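Local coordinates for E3 ubiquitin-protein ligase ORTHRUS 2 (Arabidopsis thaliana, PDB 7DUF) that probably acts as an E3 ubiquitin ligase, and carries a zinc-binding PHD finger in which recognition of the H3K4 peptide is abrogated, at residues D8-C13 / S44-P49. Numbering follows the deposited sequence.
Sequences DIQLPC and SCLSSP. With ZN (zinc ion), chain D.
Gln10 reaches from the irregular segment 8-13 to Leu46 and Ser47 of segment 44-49, a worked example of one amide side chain tying two loops together. Along 44-49 the walk begins at Cys45, its SG bound to a zinc ion at 2.3 Å; Cys19, Cys22 and His42 complete this site. Leu46 comes next. It is buried, and its CB points away from 8-13, yet the CD2 branch returns to within 3.6 Å of Gln10 OE1. The same side chain packs on Trp41 and Trp59, while Gln10 also rests on Trp41.

Ser47 carries the main polar link: its backbone N donates to Gln10 OE1 at 3.0 Å, with an N-H...O angle of 157°. The donor approaches from above the carbonyl plane, 51° out of it. On that same side of the amide, Ser47 CB covers the flat face, 3.5 Å from Gln10 CD, whereas Leu46 CD2 lies on the other side of that plane. Gln10 reaches across because CG lies beside the backbone N (chi1 -43°), anti to the carbonyl carbon, and the chain beyond stays extended. Ser47 OG also sits over the amide, 3.6 Å from Gln10 CD, but its hydrogen bond goes to Ala6 O, a further tie to the N-terminal arm. Shortening Gln10 to an alanine removes the amide, which would probably leave the Ser47 N-H without this acceptor and uncover one side of Ser47 CB.

The arrangement thus fastens the N-terminal arm beside the loop that follows the last ligand of the zinc site built from three cysteines and a histidine, which together with a four-cysteine site is characteristic of the PHD finger.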
loop_
_atom_site.group_PDB
_atom_site.type_symbol
_atom_site.label_atom_id
_atom_site.label_comp_id
_atom_site.label_asym_id
_atom_site.label_seq_id
_atom_site.Cartn_x
_atom_site.Cartn_y
_atom_site.Cartn_z
ATOM N N ASP A 8 -16.430 -16.956 -1.823
ATOM C CA ASP A 8 -17.796 -16.524 -1.537
ATOM C C ASP A 8 -17.776 -15.019 -1.246
ATOM O O ASP A 8 -17.230 -14.272 -2.063
ATOM C CB ASP A 8 -18.377 -17.386 -0.425
ATOM C CG ASP A 8 -19.880 -17.550 -0.540
ATOM O OD1 ASP A 8 -20.584 -16.524 -0.643
ATOM O OD2 ASP A 8 -20.358 -18.705 -0.530
ATOM N N ILE A 9 -18.334 -14.551 -0.138
ATOM C CA ILE A 9 -18.359 -13.128 0.173
ATOM C C ILE A 9 -17.070 -12.750 0.887
ATOM O O ILE A 9 -16.508 -13.529 1.664
ATOM C CB ILE A 9 -19.597 -12.758 1.017
ATOM C CG1 ILE A 9 -19.835 -13.803 2.109
ATOM C CG2 ILE A 9 -20.824 -12.620 0.127
ATOM C CD1 ILE A 9 -20.837 -13.368 3.160
ATOM N N GLN A 10 -16.594 -11.536 0.622
ATOM C CA GLN A 10 -15.385 -11.012 1.237
ATOM C C GLN A 10 -15.748 -10.134 2.426
ATOM O O GLN A 10 -16.742 -9.402 2.391
ATOM C CB GLN A 10 -14.562 -10.211 0.227
ATOM C CG GLN A 10 -14.456 -10.860 -1.143
ATOM C CD GLN A 10 -14.053 -9.876 -2.224
ATOM O OE1 GLN A 10 -12.885 -9.504 -2.338
ATOM N NE2 GLN A 10 -15.023 -9.448 -3.025
ATOM N N LEU A 11 -14.932 -10.206 3.478
ATOM C CA LEU A 11 -15.183 -9.470 4.705
ATOM C C LEU A 11 -13.987 -8.591 5.054
ATOM O O LEU A 11 -12.840 -8.996 4.841
ATOM C CB LEU A 11 -15.474 -10.428 5.870
ATOM C CG LEU A 11 -16.928 -10.889 6.000
ATOM C CD1 LEU A 11 -17.203 -12.058 5.068
ATOM C CD2 LEU A 11 -17.263 -11.264 7.435
ATOM N N PRO A 12 -14.221 -7.390 5.592
ATOM C CA PRO A 12 -13.101 -6.504 5.933
ATOM C C PRO A 12 -12.475 -6.843 7.277
ATOM O O PRO A 12 -12.608 -7.968 7.769
ATOM C CB PRO A 12 -13.755 -5.119 5.953
ATOM C CG PRO A 12 -15.150 -5.394 6.412
ATOM C CD PRO A 12 -15.525 -6.759 5.866
ATOM N N CYS A 13 -11.792 -5.874 7.876
ATOM C CA CYS A 13 -11.140 -6.068 9.163
ATOM C C CYS A 13 -11.975 -5.463 10.287
ATOM O O CYS A 13 -12.998 -4.812 10.067
ATOM C CB CYS A 13 -9.730 -5.470 9.154
ATOM S SG CYS A 13 -8.449 -6.596 8.548
ATOM N N SER A 44 -4.906 -11.267 1.955
ATOM C CA SER A 44 -4.919 -12.700 1.683
ATOM C C SER A 44 -6.334 -13.201 1.427
ATOM O O SER A 44 -6.548 -14.054 0.558
ATOM C CB SER A 44 -4.283 -13.459 2.847
ATOM O OG SER A 44 -4.911 -14.716 3.036
ATOM N N CYS A 45 -7.311 -12.676 2.163
ATOM C CA CYS A 45 -8.689 -13.136 2.088
ATOM C C CYS A 45 -9.499 -12.432 1.006
ATOM O O CYS A 45 -10.727 -12.560 0.989
ATOM C CB CYS A 45 -9.376 -12.955 3.444
ATOM S SG CYS A 45 -8.781 -14.066 4.742
ATOM N N LEU A 46 -8.850 -11.690 0.113
ATOM C CA LEU A 46 -9.571 -11.015 -0.955
ATOM C C LEU A 46 -9.914 -11.994 -2.074
ATOM O O LEU A 46 -9.352 -13.087 -2.174
ATOM C CB LEU A 46 -8.747 -9.853 -1.511
ATOM C CG LEU A 46 -8.766 -8.551 -0.708
ATOM C CD1 LEU A 46 -7.915 -7.493 -1.391
ATOM C CD2 LEU A 46 -10.191 -8.056 -0.515
ATOM N N SER A 47 -10.861 -11.587 -2.920
ATOM C CA SER A 47 -11.211 -12.397 -4.082
ATOM C C SER A 47 -10.237 -12.156 -5.229
ATOM O O SER A 47 -9.746 -13.107 -5.848
ATOM C CB SER A 47 -12.645 -12.099 -4.522
ATOM O OG SER A 47 -13.564 -12.983 -3.904
ATOM N N SER A 48 -9.947 -10.890 -5.521
ATOM C CA SER A 48 -8.997 -10.511 -6.565
ATOM C C SER A 48 -8.007 -9.522 -5.967
ATOM O O SER A 48 -8.228 -8.303 -6.004
ATOM C CB SER A 48 -9.710 -9.919 -7.779
ATOM O OG SER A 48 -10.389 -10.923 -8.512
ATOM N N PRO A 49 -6.909 -10.011 -5.392
ATOM C CA PRO A 49 -5.898 -9.101 -4.871
ATOM C C PRO A 49 -5.309 -8.266 -5.987
ATOM O O PRO A 49 -5.307 -8.678 -7.163
ATOM C CB PRO A 49 -4.854 -10.048 -4.262
ATOM C CG PRO A 49 -5.605 -11.313 -3.992
ATOM C CD PRO A 49 -6.570 -11.419 -5.130
HETATM ZN ZN ZN D . -8.191 -12.928 6.679
#